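Local coordinates for protein sensor histidine kinase CusS (Escherichia coli, PDB 5KU5) that senses periplasmic copper and silver ions and, as a histidine kinase, activates CusR by phosphorylation, this chain being its periplasmic sensor domain, at residues E8-D13 / N110-N115; M1-F6 / D80-G85; N48-L53 / P94-P99; I78-K81 / E87-L90. One frame throughout, in Å; residues are numbered along the deposited sequence.

Contact 1 is the hub, with its centre about 10 Å from that of contact 2, 14 Å from contact 3 and 9 Å from contact 4. Arg112 of contact 1 reaches Asp80, which contacts 2 and 4 share, through a salt bridge of 2.6 Å between Arg112 NE and Asp80 OD2. Strand pairing also ties contact 1 to contact 4, and Trp111 packs on Leu50 of contact 3. Two kinds of silver site frame the set: contact 3 holds Met96 and Met98 of a site built within one chain, while His5 of contact 2 binds silver at the dimer interface. The centres of contacts 2 and 3 lie about 22 Å apart, and their segments do not touch.

Contact 1 (E8-D13 / N110-N115); sequences EQDIND and NWRMIN
Asp10 and Arg112 mark the closest backbone approach, their CA atoms 7.5 Å apart, where helical residues 8-13 pass over the strand that begins at Trp111. The gap is too wide for backbone bonding and is bridged by these two side chains. With its CG beside the backbone N (chi1 -64°), Asp10 leans off the helix toward the sheet and meets the Arg112 chain at about a right angle. Arg112 NH1 donates to Asp10 OD2 over 2.8 Å in a salt bridge that is short but not straight, with an N-H...O angle of 138°. The donor arrives on the anti side of OD2, tilted out of the carboxylate plane. The carboxylate and guanidinium planes stand 57° apart, and one oxygen faces one nitrogen in a single-point grip. Below the charged ends, Arg112 CD packs 3.7 Å from Asp10 CB, so the aliphatic part of the arginine lies against the root of the acid. Both polar groups are buried and have further partners: Asp10 OD1 is hydrogen-bonded to His139 NE2, and Arg112 NE forms a salt bridge with Asp80. The contact seats helix 2-25 on the antiparallel sheet of this PDC-fold sensor domain. Strand 111-122 runs there between strands 89-91 and 125-135, with Ile136 and Leu134 packed beside the ion pair and helix 137-146 supplying His139.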
loop_
_atom_site.group_PDB
_atom_site.type_symbol
_atom_site.label_atom_id
_atom_site.label_comp_id
_atom_site.label_asym_id
_atom_site.label_seq_id
_atom_site.Cartn_x
_atom_site.Cartn_y
_atom_site.Cartn_z
ATOM N N GLU A 8 3.428 -5.758 -13.183
ATOM C CA GLU A 8 2.817 -4.428 -13.325
ATOM C C GLU A 8 2.125 -3.954 -12.041
ATOM O O GLU A 8 2.212 -2.769 -11.701
ATOM C CB GLU A 8 1.839 -4.393 -14.510
ATOM C CG GLU A 8 2.507 -4.470 -15.881
ATOM C CD GLU A 8 3.340 -3.240 -16.225
ATOM O OE1 GLU A 8 2.923 -2.103 -15.907
ATOM O OE2 GLU A 8 4.422 -3.406 -16.826
ATOM N N GLN A 9 1.452 -4.869 -11.336
ATOM C CA GLN A 9 0.933 -4.588 -9.984
ATOM C C GLN A 9 2.039 -4.044 -9.075
ATOM O O GLN A 9 1.871 -3.003 -8.440
ATOM C CB GLN A 9 0.338 -5.846 -9.328
ATOM C CG GLN A 9 -1.052 -6.243 -9.790
ATOM C CD GLN A 9 -1.591 -7.430 -9.000
ATOM O OE1 GLN A 9 -0.917 -8.455 -8.867
ATOM N NE2 GLN A 9 -2.804 -7.296 -8.463
ATOM N N ASP A 10 3.164 -4.755 -9.039
ATOM C CA ASP A 10 4.318 -4.379 -8.210
ATOM C C ASP A 10 4.952 -3.065 -8.647
ATOM O O ASP A 10 5.243 -2.212 -7.813
ATOM C CB ASP A 10 5.381 -5.485 -8.226
ATOM C CG ASP A 10 4.893 -6.776 -7.601
ATOM O OD1 ASP A 10 3.774 -6.787 -7.043
ATOM O OD2 ASP A 10 5.617 -7.789 -7.666
ATOM N N ILE A 11 5.163 -2.914 -9.953
ATOM C CA ILE A 11 5.736 -1.682 -10.521
ATOM C C ILE A 11 4.908 -0.446 -10.136
ATOM O O ILE A 11 5.472 0.595 -9.792
ATOM C CB ILE A 11 5.912 -1.806 -12.054
ATOM C CG1 ILE A 11 7.094 -2.741 -12.356
ATOM C CG2 ILE A 11 6.143 -0.447 -12.713
ATOM C CD1 ILE A 11 7.095 -3.323 -13.753
ATOM N N ASN A 12 3.583 -0.579 -10.177
ATOM C CA ASN A 12 2.678 0.490 -9.756
ATOM C C ASN A 12 2.829 0.852 -8.271
ATOM O O ASN A 12 2.872 2.034 -7.921
ATOM C CB ASN A 12 1.227 0.105 -10.069
ATOM C CG ASN A 12 0.239 1.202 -9.718
ATOM O OD1 ASN A 12 -0.695 0.984 -8.946
ATOM N ND2 ASN A 12 0.446 2.392 -10.277
ATOM N N ASP A 13 2.901 -0.163 -7.409
ATOM C CA ASP A 13 3.167 0.048 -5.976
ATOM C C ASP A 13 4.529 0.711 -5.754
ATOM O O ASP A 13 4.642 1.652 -4.968
ATOM C CB ASP A 13 3.106 -1.273 -5.192
ATOM C CG ASP A 13 1.698 -1.866 -5.121
ATOM O OD1 ASP A 13 0.726 -1.201 -5.547
ATOM O OD2 ASP A 13 1.563 -3.009 -4.628
ATOM N N ASN A 110 11.539 -12.760 -0.728
ATOM C CA ASN A 110 11.687 -12.550 -2.180
ATOM C C ASN A 110 11.162 -11.185 -2.582
ATOM O O ASN A 110 10.080 -10.791 -2.149
ATOM C CB ASN A 110 10.951 -13.631 -2.964
ATOM C CG ASN A 110 11.524 -15.009 -2.727
ATOM O OD1 ASN A 110 12.568 -15.363 -3.273
ATOM N ND2 ASN A 110 10.845 -15.792 -1.902
ATOM N N TRP A 111 11.916 -10.475 -3.424
ATOM C CA TRP A 111 11.687 -9.043 -3.647
ATOM C C TRP A 111 11.823 -8.619 -5.108
ATOM O O TRP A 111 12.643 -9.165 -5.851
ATOM C CB TRP A 111 12.659 -8.213 -2.792
ATOM C CG TRP A 111 12.774 -8.699 -1.384
ATOM C CD1 TRP A 111 13.634 -9.647 -0.918
ATOM C CD2 TRP A 111 11.978 -8.292 -0.267
ATOM N NE1 TRP A 111 13.433 -9.849 0.424
ATOM C CE2 TRP A 111 12.418 -9.032 0.850
ATOM C CE3 TRP A 111 10.937 -7.367 -0.100
ATOM C CZ2 TRP A 111 11.855 -8.879 2.123
ATOM C CZ3 TRP A 111 10.375 -7.210 1.166
ATOM C CH2 TRP A 111 10.839 -7.966 2.263
ATOM N N ARG A 112 11.002 -7.643 -5.500
ATOM C CA ARG A 112 11.225 -6.854 -6.710
ATOM C C ARG A 112 11.869 -5.559 -6.252
ATOM O O ARG A 112 11.308 -4.864 -5.392
ATOM C CB ARG A 112 9.922 -6.563 -7.462
ATOM C CG ARG A 112 9.688 -7.505 -8.625
ATOM C CD ARG A 112 8.497 -7.118 -9.486
ATOM N NE ARG A 112 8.354 -8.108 -10.553
ATOM C CZ ARG A 112 7.674 -9.253 -10.477
ATOM N NH1 ARG A 112 6.975 -9.590 -9.392
ATOM N NH2 ARG A 112 7.675 -10.068 -11.526
ATOM N N MET A 113 13.032 -5.241 -6.830
ATOM C CA MET A 113 13.832 -4.091 -6.409
ATOM C C MET A 113 14.027 -3.093 -7.544
ATOM O O MET A 113 14.249 -3.485 -8.691
ATOM C CB MET A 113 15.198 -4.555 -5.888
ATOM C CG MET A 113 16.075 -3.442 -5.322
ATOM S SD MET A 113 17.130 -2.632 -6.546
ATOM C CE MET A 113 18.326 -3.924 -6.873
ATOM N N ILE A 114 13.950 -1.808 -7.202
ATOM C CA ILE A 114 14.336 -0.712 -8.083
ATOM C C ILE A 114 15.198 0.249 -7.275
ATOM O O ILE A 114 15.238 0.173 -6.042
ATOM C CB ILE A 114 13.124 0.047 -8.673
ATOM C CG1 ILE A 114 12.201 0.597 -7.575
ATOM C CG2 ILE A 114 12.342 -0.862 -9.613
ATOM C CD1 ILE A 114 11.304 1.715 -8.056
ATOM N N ASN A 115 15.883 1.149 -7.971
ATOM C CA ASN A 115 16.626 2.225 -7.321
ATOM C C ASN A 115 16.564 3.513 -8.130
ATOM O O ASN A 115 16.365 3.475 -9.343
ATOM C CB ASN A 115 18.083 1.813 -7.088
ATOM C CG ASN A 115 18.808 1.477 -8.379
ATOM O OD1 ASN A 115 19.415 2.347 -9.000
ATOM N ND2 ASN A 115 18.725 0.221 -8.801
#

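Contact 2 (M1-F6 / D80-G85); sequences MVKVHF and DKDAQG. With AG (silver ion), chain H.
Val4 and Asp82, their CA atoms 5.0 Å apart, bring the first turn of helix 2-25 against the type I turn Asp80-Ala83. The close side is largely van der Waals. Val4 CG2 presses on Gln84 NE2 at 3.3 Å, the two side chains crossing at about a right angle, and Lys3 CB rests 3.6 Å from Asp82 OD2. Asp82 can lie over Lys3 because its CG is anti to its own carbonyl carbon (chi1 -59°). The looser side carries a water, which donates to Lys3 O at 2.9 Å and to Asp82 OD2 at 3.0 Å, bridging helix and turn, while the amine of the exposed Lys3 leads away from the acid. Within the turn, Asp80 OD1 accepts from Asp82 N in an Asx turn, and Lys81 NZ forms a weak salt bridge with Asp82 OD1. With alanine at Asp82, the bridging water would probably lose its hold on the turn and the Lys81 amine its nearby counter-charge. His5 points away from the turn and binds silver through NE2 at 2.4 Å, together with His139 of the second subunit. The chemistry thus divides the helix start: a seat on the turn made of direct packing and one water bridge, and direct metal coordination at the dimer interface.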
loop_
_atom_site.group_PDB
_atom_site.type_symbol
_atom_site.label_atom_id
_atom_site.label_comp_id
_atom_site.label_asym_id
_atom_site.label_seq_id
_atom_site.Cartn_x
_atom_site.Cartn_y
_atom_site.Cartn_z
ATOM N N MET A 1 0.456 -14.608 -19.246
ATOM C CA MET A 1 0.133 -13.168 -19.005
ATOM C C MET A 1 0.108 -12.776 -17.520
ATOM O O MET A 1 0.409 -11.628 -17.191
ATOM C CB MET A 1 -1.212 -12.798 -19.652
ATOM C CG MET A 1 -1.421 -11.295 -19.827
ATOM S SD MET A 1 -3.089 -10.832 -20.333
ATOM C CE MET A 1 -3.053 -9.062 -20.044
ATOM N N VAL A 2 -0.251 -13.708 -16.633
ATOM C CA VAL A 2 -0.431 -13.385 -15.207
ATOM C C VAL A 2 0.865 -12.931 -14.513
ATOM O O VAL A 2 0.812 -12.110 -13.593
ATOM C CB VAL A 2 -1.107 -14.548 -14.427
ATOM C CG1 VAL A 2 -0.125 -15.669 -14.109
ATOM C CG2 VAL A 2 -1.768 -14.030 -13.159
ATOM N N LYS A 3 2.009 -13.451 -14.965
ATOM C CA LYS A 3 3.319 -13.063 -14.430
ATOM C C LYS A 3 3.621 -11.599 -14.757
ATOM O O LYS A 3 4.083 -10.841 -13.900
ATOM C CB LYS A 3 4.435 -13.957 -14.988
ATOM C CG LYS A 3 4.525 -15.348 -14.376
ATOM C CD LYS A 3 3.594 -16.341 -15.053
ATOM C CE LYS A 3 3.699 -16.268 -16.570
ATOM N NZ LYS A 3 2.566 -16.960 -17.242
ATOM N N VAL A 4 3.360 -11.216 -16.006
ATOM C CA VAL A 4 3.519 -9.826 -16.459
ATOM C C VAL A 4 2.562 -8.914 -15.685
ATOM O O VAL A 4 2.921 -7.796 -15.317
ATOM C CB VAL A 4 3.286 -9.696 -17.988
ATOM C CG1 VAL A 4 3.172 -8.237 -18.429
ATOM C CG2 VAL A 4 4.410 -10.389 -18.751
ATOM N N HIS A 5 1.353 -9.407 -15.439
ATOM C CA HIS A 5 0.364 -8.684 -14.655
ATOM C C HIS A 5 0.804 -8.482 -13.192
ATOM O O HIS A 5 0.648 -7.389 -12.642
ATOM C CB HIS A 5 -0.983 -9.400 -14.716
ATOM C CG HIS A 5 -2.055 -8.695 -13.961
ATOM N ND1 HIS A 5 -2.738 -7.617 -14.477
ATOM C CD2 HIS A 5 -2.527 -8.880 -12.711
ATOM C CE1 HIS A 5 -3.598 -7.176 -13.581
ATOM N NE2 HIS A 5 -3.492 -7.929 -12.503
ATOM N N PHE A 6 1.346 -9.531 -12.575
ATOM C CA PHE A 6 1.926 -9.424 -11.229
ATOM C C PHE A 6 3.066 -8.402 -11.181
ATOM O O PHE A 6 3.180 -7.651 -10.212
ATOM C CB PHE A 6 2.457 -10.780 -10.731
ATOM C CG PHE A 6 1.395 -11.829 -10.452
ATOM C CD1 PHE A 6 0.041 -11.509 -10.267
ATOM C CD2 PHE A 6 1.779 -13.163 -10.313
ATOM C CE1 PHE A 6 -0.892 -12.505 -9.996
ATOM C CE2 PHE A 6 0.848 -14.154 -10.040
ATOM C CZ PHE A 6 -0.488 -13.826 -9.879
ATOM N N ASP A 80 14.627 -8.714 -13.929
ATOM C CA ASP A 80 13.262 -9.231 -13.890
ATOM C C ASP A 80 12.719 -9.374 -15.315
ATOM O O ASP A 80 12.318 -8.385 -15.925
ATOM C CB ASP A 80 12.385 -8.289 -13.054
ATOM C CG ASP A 80 10.938 -8.742 -12.955
ATOM O OD1 ASP A 80 10.590 -9.847 -13.417
ATOM O OD2 ASP A 80 10.138 -7.964 -12.408
ATOM N N LYS A 81 12.683 -10.608 -15.823
ATOM C CA LYS A 81 12.208 -10.879 -17.195
ATOM C C LYS A 81 10.744 -10.477 -17.450
ATOM O O LYS A 81 10.383 -10.158 -18.582
ATOM C CB LYS A 81 12.428 -12.354 -17.580
ATOM C CG LYS A 81 11.509 -13.358 -16.894
ATOM C CD LYS A 81 11.862 -14.788 -17.285
ATOM C CE LYS A 81 11.051 -15.807 -16.498
ATOM N NZ LYS A 81 9.575 -15.621 -16.650
ATOM N N ASP A 82 9.919 -10.495 -16.403
ATOM C CA ASP A 82 8.509 -10.098 -16.509
ATOM C C ASP A 82 8.287 -8.587 -16.450
ATOM O O ASP A 82 7.187 -8.124 -16.741
ATOM C CB ASP A 82 7.679 -10.781 -15.418
ATOM C CG ASP A 82 7.753 -12.290 -15.492
ATOM O OD1 ASP A 82 7.765 -12.839 -16.611
ATOM O OD2 ASP A 82 7.799 -12.934 -14.425
ATOM N N ALA A 83 9.312 -7.832 -16.052
ATOM C CA ALA A 83 9.281 -6.369 -16.103
ATOM C C ALA A 83 9.800 -5.932 -17.468
ATOM O O ALA A 83 11.011 -5.888 -17.697
ATOM C CB ALA A 83 10.127 -5.768 -14.986
ATOM N N GLN A 84 8.875 -5.616 -18.370
ATOM C CA GLN A 84 9.207 -5.308 -19.762
ATOM C C GLN A 84 9.475 -3.816 -19.948
ATOM O O GLN A 84 8.670 -3.092 -20.541
ATOM C CB GLN A 84 8.087 -5.798 -20.681
ATOM C CG GLN A 84 7.982 -7.320 -20.716
ATOM C CD GLN A 84 6.619 -7.833 -21.141
ATOM O OE1 GLN A 84 5.724 -7.064 -21.507
ATOM N NE2 GLN A 84 6.452 -9.151 -21.091
ATOM N N GLY A 85 10.624 -3.379 -19.436
ATOM C CA GLY A 85 11.050 -1.983 -19.504
ATOM C C GLY A 85 11.672 -1.519 -18.202
ATOM O O GLY A 85 11.197 -1.861 -17.116
HETATM AG AG AG H . -4.992 -8.006 -10.678
HETATM O O HOH W 1 6.047 -12.039 -12.196
#

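Contact 3 (N48-L53 / P94-P99); sequences NVLISL and PTMMMP. With AG (silver ion), chain E.
Leu50 and Met96 meet at the edge of the silver site formed by Ser47, Met96, Met98 and His108. Two thioethers from the loop 94-99 reach the ion, Met96 SD at 2.5 Å and Met98 SD at 2.6 Å, in soft-ligand coordination well suited to silver. Their chains get there differently. Met96 runs out straight, its CG anti to the backbone N (chi1 -175°), whereas Met98 folds at chi2 and chi3 to turn its sulfur inward. Leu50 flanks the extended methionine, the two side chains running antiparallel, flank against flank. Its CD2 lies 3.8 Å from Met96 SD and 4.0 Å from Met96 CG, so one branch of the leucine lines the sulfur that holds the metal. The other branch turns to Pro94, with CD1 4.1 Å from Pro94 CG; a cis peptide bond precedes this proline. The contact between the segments is therefore apolar and buried, while Ser47 O and His108 ND1 complete the coordination from outside them. Behind Leu50, strand 49-54 runs between strands 60-63 and 125-135, pairing through its backbone with Ala133, and Trp111 of strand 111-122 packs against both Leu50 and Met96.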
loop_
_atom_site.group_PDB
_atom_site.type_symbol
_atom_site.label_atom_id
_atom_site.label_comp_id
_atom_site.label_asym_id
_atom_site.label_seq_id
_atom_site.Cartn_x
_atom_site.Cartn_y
_atom_site.Cartn_z
ATOM N N ASN A 48 5.558 -4.930 4.165
ATOM C CA ASN A 48 6.021 -5.711 3.007
ATOM C C ASN A 48 7.065 -5.007 2.117
ATOM O O ASN A 48 7.265 -5.403 0.964
ATOM C CB ASN A 48 4.800 -6.117 2.170
ATOM C CG ASN A 48 4.086 -4.922 1.543
ATOM O OD1 ASN A 48 4.204 -3.786 2.008
ATOM N ND2 ASN A 48 3.335 -5.181 0.483
ATOM N N VAL A 49 7.726 -3.979 2.649
ATOM C CA VAL A 49 8.699 -3.190 1.896
ATOM C C VAL A 49 9.966 -2.993 2.730
ATOM O O VAL A 49 9.892 -2.690 3.922
ATOM C CB VAL A 49 8.118 -1.813 1.485
ATOM C CG1 VAL A 49 9.184 -0.914 0.859
ATOM C CG2 VAL A 49 6.956 -1.996 0.522
ATOM N N LEU A 50 11.119 -3.184 2.092
ATOM C CA LEU A 50 12.415 -2.843 2.673
ATOM C C LEU A 50 13.039 -1.763 1.813
ATOM O O LEU A 50 12.875 -1.769 0.587
ATOM C CB LEU A 50 13.338 -4.058 2.700
ATOM C CG LEU A 50 12.916 -5.223 3.592
ATOM C CD1 LEU A 50 13.820 -6.416 3.331
ATOM C CD2 LEU A 50 12.938 -4.833 5.064
ATOM N N ILE A 51 13.737 -0.825 2.452
ATOM C CA ILE A 51 14.470 0.203 1.723
ATOM C C ILE A 51 15.896 0.331 2.250
ATOM O O ILE A 51 16.189 -0.050 3.387
ATOM C CB ILE A 51 13.738 1.576 1.725
ATOM C CG1 ILE A 51 13.874 2.310 3.068
ATOM C CG2 ILE A 51 12.267 1.415 1.350
ATOM C CD1 ILE A 51 14.943 3.384 3.084
ATOM N N SER A 52 16.770 0.863 1.401
ATOM C CA SER A 52 18.131 1.210 1.784
ATOM C C SER A 52 18.528 2.511 1.098
ATOM O O SER A 52 18.309 2.673 -0.105
ATOM C CB SER A 52 19.102 0.104 1.391
ATOM O OG SER A 52 20.420 0.425 1.815
ATOM N N LEU A 53 19.106 3.425 1.872
ATOM C CA LEU A 53 19.539 4.719 1.376
ATOM C C LEU A 53 21.063 4.768 1.409
ATOM O O LEU A 53 21.670 4.629 2.476
ATOM C CB LEU A 53 18.939 5.835 2.233
ATOM C CG LEU A 53 19.010 7.256 1.666
ATOM C CD1 LEU A 53 18.121 7.401 0.439
ATOM C CD2 LEU A 53 18.621 8.269 2.733
ATOM N N PRO A 94 17.035 -10.469 1.401
ATOM C CA PRO A 94 17.053 -11.172 2.675
ATOM C C PRO A 94 15.664 -11.573 3.153
ATOM O O PRO A 94 14.658 -11.247 2.511
ATOM C CB PRO A 94 17.630 -10.124 3.628
ATOM C CG PRO A 94 17.158 -8.830 3.077
ATOM C CD PRO A 94 17.096 -9.006 1.586
ATOM N N THR A 95 15.630 -12.272 4.284
ATOM C CA THR A 95 14.392 -12.548 4.999
ATOM C C THR A 95 14.056 -11.346 5.892
ATOM O O THR A 95 14.919 -10.834 6.603
ATOM C CB THR A 95 14.511 -13.825 5.851
ATOM O OG1 THR A 95 14.797 -14.939 4.995
ATOM C CG2 THR A 95 13.217 -14.103 6.627
ATOM N N MET A 96 12.805 -10.897 5.827
ATOM C CA MET A 96 12.298 -9.848 6.704
ATOM C C MET A 96 11.593 -10.509 7.876
ATOM O O MET A 96 10.722 -11.354 7.668
ATOM C CB MET A 96 11.313 -8.948 5.955
ATOM C CG MET A 96 10.821 -7.759 6.767
ATOM S SD MET A 96 9.715 -6.685 5.839
ATOM C CE MET A 96 9.107 -5.638 7.161
ATOM N N MET A 97 11.969 -10.116 9.096
ATOM C CA MET A 97 11.313 -10.612 10.308
ATOM C C MET A 97 9.868 -10.127 10.313
ATOM O O MET A 97 9.605 -8.945 10.079
ATOM C CB MET A 97 12.046 -10.118 11.566
ATOM C CG MET A 97 11.424 -10.541 12.895
ATOM S SD MET A 97 11.123 -12.315 13.044
ATOM C CE MET A 97 12.797 -12.944 13.143
ATOM N N MET A 98 8.937 -11.044 10.568
ATOM C CA MET A 98 7.514 -10.727 10.602
ATOM C C MET A 98 6.883 -11.294 11.875
ATOM O O MET A 98 7.366 -12.299 12.407
ATOM C CB MET A 98 6.823 -11.290 9.356
ATOM C CG MET A 98 7.239 -10.631 8.046
ATOM S SD MET A 98 6.749 -8.904 7.899
ATOM C CE MET A 98 4.993 -9.047 7.580
ATOM N N PRO A 99 5.808 -10.650 12.370
ATOM C CA PRO A 99 5.205 -11.058 13.637
ATOM C C PRO A 99 4.332 -12.301 13.521
ATOM O O PRO A 99 3.956 -12.702 12.419
ATOM C CB PRO A 99 4.343 -9.847 14.010
ATOM C CG PRO A 99 3.920 -9.291 12.698
ATOM C CD PRO A 99 5.081 -9.511 11.768
HETATM AG AG AG E . 7.737 -8.171 5.573
#

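Contact 4 (I78-K81 / E87-L90); sequences IPDK and EVYL
Asp80 turns its carboxylate against Val88 and Leu90 because its CG is anti to the backbone N (chi1 180°), while Leu90, with CG beside its own N (chi1 -64°), brings both methyls against the acid's side chain, across it rather than alongside. They belong to a beta hairpin of strands 78-79 and 89-91, at one edge of the antiparallel sheet. Ile78 and Leu90 form the hydrogen-bonded pair: Ile78 N donates to Leu90 O at 3.1 Å, and Leu90 N to Ile78 O at 2.7 Å. Pro79, lacking an N-H, takes the non-hydrogen-bonded position opposite Tyr89. Beyond it, Asp80 N donates to Val88 O at 3.0 Å, extending the ladder into the loop. Leu90 CG packs 3.9 Å from Asp80 CB, its CD2 reaching the carboxylate carbon. Val88 CG1 touches the acid from another direction, 3.7 Å from Asp80 OD2, the oxygen whose salt bridge goes to Arg112. Cutting Leu90 back to an alanine would probably open a gap beside CB and the carboxylate of Asp80, leaving that face of the acid without its apolar cover. Tyr89 diverges from Pro79 and offers its ring edge to Ile78 O, 3.8 Å from CD1. At the far end of the ring, Tyr89 OH donates over 2.7 Å to Glu87 OE2, which lies in the plane of the ring.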
loop_
_atom_site.group_PDB
_atom_site.type_symbol
_atom_site.label_atom_id
_atom_site.label_comp_id
_atom_site.label_asym_id
_atom_site.label_seq_id
_atom_site.Cartn_x
_atom_site.Cartn_y
_atom_site.Cartn_z
ATOM N N ILE A 78 19.031 -10.364 -10.071
ATOM C CA ILE A 78 18.783 -10.885 -11.417
ATOM C C ILE A 78 17.808 -9.933 -12.110
ATOM O O ILE A 78 16.847 -9.490 -11.478
ATOM C CB ILE A 78 18.165 -12.305 -11.358
ATOM C CG1 ILE A 78 19.113 -13.289 -10.651
ATOM C CG2 ILE A 78 17.792 -12.811 -12.753
ATOM C CD1 ILE A 78 20.459 -13.481 -11.319
ATOM N N PRO A 79 18.045 -9.604 -13.400
ATOM C CA PRO A 79 17.049 -8.808 -14.134
ATOM C C PRO A 79 15.678 -9.485 -14.194
ATOM O O PRO A 79 15.592 -10.680 -14.466
ATOM C CB PRO A 79 17.651 -8.692 -15.539
ATOM C CG PRO A 79 19.119 -8.816 -15.328
ATOM C CD PRO A 79 19.290 -9.768 -14.179
ATOM N N ASP A 80 14.627 -8.714 -13.929
ATOM C CA ASP A 80 13.262 -9.231 -13.890
ATOM C C ASP A 80 12.719 -9.374 -15.315
ATOM O O ASP A 80 12.318 -8.385 -15.925
ATOM C CB ASP A 80 12.385 -8.289 -13.054
ATOM C CG ASP A 80 10.938 -8.742 -12.955
ATOM O OD1 ASP A 80 10.590 -9.847 -13.417
ATOM O OD2 ASP A 80 10.138 -7.964 -12.408
ATOM N N LYS A 81 12.683 -10.608 -15.823
ATOM C CA LYS A 81 12.208 -10.879 -17.195
ATOM C C LYS A 81 10.744 -10.477 -17.450
ATOM O O LYS A 81 10.383 -10.158 -18.582
ATOM C CB LYS A 81 12.428 -12.354 -17.580
ATOM C CG LYS A 81 11.509 -13.358 -16.894
ATOM C CD LYS A 81 11.862 -14.788 -17.285
ATOM C CE LYS A 81 11.051 -15.807 -16.498
ATOM N NZ LYS A 81 9.575 -15.621 -16.650
ATOM N N GLU A 87 14.675 -0.780 -15.211
ATOM C CA GLU A 87 15.699 -1.477 -14.445
ATOM C C GLU A 87 15.107 -2.044 -13.143
ATOM O O GLU A 87 15.292 -1.486 -12.064
ATOM C CB GLU A 87 16.850 -0.498 -14.178
ATOM C CG GLU A 87 18.199 -1.157 -13.953
ATOM C CD GLU A 87 19.221 -0.213 -13.340
ATOM O OE1 GLU A 87 19.175 1.001 -13.642
ATOM O OE2 GLU A 87 20.075 -0.684 -12.560
ATOM N N VAL A 88 14.379 -3.155 -13.275
ATOM C CA VAL A 88 13.760 -3.860 -12.146
ATOM C C VAL A 88 14.518 -5.160 -11.902
ATOM O O VAL A 88 14.784 -5.906 -12.843
ATOM C CB VAL A 88 12.273 -4.194 -12.415
ATOM C CG1 VAL A 88 11.635 -4.858 -11.197
ATOM C CG2 VAL A 88 11.505 -2.942 -12.816
ATOM N N TYR A 89 14.847 -5.430 -10.638
ATOM C CA TYR A 89 15.608 -6.623 -10.266
ATOM C C TYR A 89 14.825 -7.561 -9.367
ATOM O O TYR A 89 13.869 -7.154 -8.709
ATOM C CB TYR A 89 16.903 -6.225 -9.569
ATOM C CG TYR A 89 17.836 -5.466 -10.474
ATOM C CD1 TYR A 89 18.638 -6.133 -11.400
ATOM C CD2 TYR A 89 17.908 -4.080 -10.421
ATOM C CE1 TYR A 89 19.493 -5.438 -12.242
ATOM C CE2 TYR A 89 18.761 -3.377 -11.254
ATOM C CZ TYR A 89 19.548 -4.061 -12.164
ATOM O OH TYR A 89 20.393 -3.370 -12.996
ATOM N N LEU A 90 15.255 -8.820 -9.358
ATOM C CA LEU A 90 14.725 -9.840 -8.472
ATOM C C LEU A 90 15.792 -10.203 -7.442
ATOM O O LEU A 90 16.916 -10.548 -7.808
ATOM C CB LEU A 90 14.320 -11.077 -9.273
ATOM C CG LEU A 90 13.174 -10.864 -10.269
ATOM C CD1 LEU A 90 13.044 -12.055 -11.203
ATOM C CD2 LEU A 90 11.856 -10.603 -9.553
#